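PDB 4I0N: necrotic enteritis toxin B from Clostridium perfringens, which probably kills host cells by assembling into oligomeric beta-barrel pores in their membranes, as other toxins of the leukocidin/hemolysin family do. Local coordinates for residues Pro152-Ile157 against Thr214-Gly219. Sequence-based numbering, arbitrary orientation.
Sequences PDFRTI and TLISGG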
loop_
_atom_site.group_PDB
_atom_site.type_symbol
_atom_site.label_atom_id
_atom_site.label_comp_id
_atom_site.label_asym_id
_atom_site.label_seq_id
_atom_site.Cartn_x
_atom_site.Cartn_y
_atom_site.Cartn_z
ATOM N N PRO A 152 6.481 -4.018 -9.585
ATOM C CA PRO A 152 6.723 -5.032 -10.647
ATOM C C PRO A 152 5.946 -6.329 -10.409
ATOM O O PRO A 152 5.963 -6.864 -9.295
ATOM C CB PRO A 152 8.234 -5.289 -10.574
ATOM C CG PRO A 152 8.630 -4.794 -9.183
ATOM C CD PRO A 152 7.739 -3.599 -8.946
ATOM N N ASP A 153 5.255 -6.780 -11.460
ATOM C CA ASP A 153 4.420 -8.007 -11.467
ATOM C C ASP A 153 3.091 -7.919 -10.727
ATOM O O ASP A 153 2.378 -8.932 -10.661
ATOM C CB ASP A 153 5.187 -9.236 -10.933
ATOM C CG ASP A 153 6.399 -9.601 -11.783
ATOM O OD1 ASP A 153 6.555 -9.099 -12.924
ATOM O OD2 ASP A 153 7.193 -10.419 -11.293
ATOM N N PHE A 154 2.764 -6.733 -10.187
ATOM C CA PHE A 154 1.541 -6.501 -9.430
ATOM C C PHE A 154 0.751 -5.375 -10.079
ATOM O O PHE A 154 1.278 -4.683 -10.982
ATOM C CB PHE A 154 1.853 -6.119 -7.964
ATOM C CG PHE A 154 2.276 -7.269 -7.094
ATOM C CD1 PHE A 154 1.485 -7.647 -6.003
ATOM C CD2 PHE A 154 3.503 -7.917 -7.311
ATOM C CE1 PHE A 154 1.903 -8.712 -5.141
ATOM C CE2 PHE A 154 3.940 -8.966 -6.480
ATOM C CZ PHE A 154 3.130 -9.369 -5.385
ATOM N N ARG A 155 -0.504 -5.206 -9.655
ATOM C CA ARG A 155 -1.310 -4.037 -10.034
ATOM C C ARG A 155 -1.925 -3.419 -8.795
ATOM O O ARG A 155 -2.043 -4.093 -7.763
ATOM C CB ARG A 155 -2.425 -4.437 -11.014
ATOM C CG ARG A 155 -3.350 -5.508 -10.477
ATOM C CD ARG A 155 -4.649 -5.614 -11.312
ATOM N NE ARG A 155 -4.383 -5.657 -12.742
ATOM C CZ ARG A 155 -4.392 -6.765 -13.487
ATOM N NH1 ARG A 155 -4.665 -7.954 -12.938
ATOM N NH2 ARG A 155 -4.121 -6.689 -14.793
ATOM N N THR A 156 -2.300 -2.147 -8.893
ATOM C CA THR A 156 -2.953 -1.445 -7.798
ATOM C C THR A 156 -4.426 -1.255 -8.158
ATOM O O THR A 156 -4.745 -0.770 -9.252
ATOM C CB THR A 156 -2.336 -0.062 -7.585
ATOM O OG1 THR A 156 -0.987 -0.237 -7.145
ATOM C CG2 THR A 156 -3.139 0.739 -6.524
ATOM N N ILE A 157 -5.307 -1.675 -7.254
ATOM C CA ILE A 157 -6.753 -1.516 -7.451
ATOM C C ILE A 157 -7.248 -0.676 -6.288
ATOM O O ILE A 157 -7.156 -1.107 -5.133
ATOM C CB ILE A 157 -7.478 -2.887 -7.455
ATOM C CG1 ILE A 157 -6.876 -3.796 -8.551
ATOM C CG2 ILE A 157 -9.010 -2.703 -7.602
ATOM C CD1 ILE A 157 -7.113 -5.284 -8.329
ATOM N N THR A 214 10.612 -7.596 -6.702
ATOM C CA THR A 214 11.027 -7.091 -5.384
ATOM C C THR A 214 9.886 -7.094 -4.354
ATOM O O THR A 214 10.141 -7.163 -3.162
ATOM C CB THR A 214 11.653 -5.678 -5.466
ATOM O OG1 THR A 214 10.701 -4.754 -6.008
ATOM C CG2 THR A 214 12.871 -5.703 -6.330
ATOM N N LEU A 215 8.628 -7.046 -4.809
ATOM C CA LEU A 215 7.476 -7.151 -3.893
ATOM C C LEU A 215 7.346 -8.556 -3.286
ATOM O O LEU A 215 6.714 -8.749 -2.240
ATOM C CB LEU A 215 6.173 -6.759 -4.611
ATOM C CG LEU A 215 5.816 -5.269 -4.532
ATOM C CD1 LEU A 215 6.847 -4.342 -5.226
ATOM C CD2 LEU A 215 4.411 -5.050 -5.158
ATOM N N ILE A 216 7.972 -9.526 -3.932
ATOM C CA ILE A 216 8.003 -10.901 -3.390
ATOM C C ILE A 216 9.301 -11.167 -2.612
ATOM O O ILE A 216 9.284 -11.724 -1.502
ATOM C CB ILE A 216 7.755 -11.936 -4.506
ATOM C CG1 ILE A 216 6.306 -11.777 -4.999
ATOM C CG2 ILE A 216 8.007 -13.379 -4.015
ATOM C CD1 ILE A 216 6.000 -12.514 -6.314
ATOM N N SER A 217 10.430 -10.781 -3.183
ATOM C CA SER A 217 11.709 -11.034 -2.510
ATOM C C SER A 217 11.916 -10.135 -1.290
ATOM O O SER A 217 12.527 -10.548 -0.310
ATOM C CB SER A 217 12.862 -10.878 -3.493
ATOM O OG SER A 217 12.908 -9.545 -3.972
ATOM N N GLY A 218 11.383 -8.923 -1.322
ATOM C CA GLY A 218 11.664 -7.951 -0.267
ATOM C C GLY A 218 10.427 -7.452 0.461
ATOM O O GLY A 218 10.327 -7.573 1.677
ATOM N N GLY A 219 9.497 -6.873 -0.286
ATOM C CA GLY A 219 8.303 -6.270 0.322
ATOM C C GLY A 219 7.813 -5.100 -0.501
ATOM O O GLY A 219 8.362 -4.803 -1.585
#
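Phe154 and Leu215 form the centre of an apolar contact between the start of strand 154-162 and the short helix 214-217, in the alpha-hemolysin fold. Leu215 lays CD2 over one face of the Phe154 ring, a CH-pi contact with the methyl 3.8 Å from the ring centroid and 21° off the ring normal. The methyl is displaced toward the rim, 3.6 Å from Phe154 CG. Leu215 CB lies above the same face, just outside the rim at Phe154 CE2, 3.7 Å away. The other methyl, Leu215 CD1, meets Pro152 CD at 3.9 Å, so a branched side chain suits this place: each arm has its own partner. Ile216 meets the same ring at its edge, where CG1 lies near the ring plane, 4.0 Å from Phe154 CE2; chi1 of -67°, with CG1 anti to the carbonyl carbon, brings the longer branch there. At the outer margin, Pro152 CG lies 3.8 Å from Thr214 OG1, which chi1 of 60° turns to the proline ring from between the backbone N and the carbonyl carbon; a hydroxyl suits this exposed start of the helix. Thr214 O accepts both Gly218 N and Gly219 N, closing the turn into strand 219-231, and at Gly219's backbone angles a CB would collide with Gly218 O, so glycine is needed. Ser213 OG is hydrogen-bonded to both Pro152 O and Leu215 N and so bridges the two backbones. Phe172 packs edge-to-face with Phe154, Ile170 of strand 165-172 touches both Phe154 and Leu215, and Ile216 rests on Met79 and Trp81 of strand 76-92.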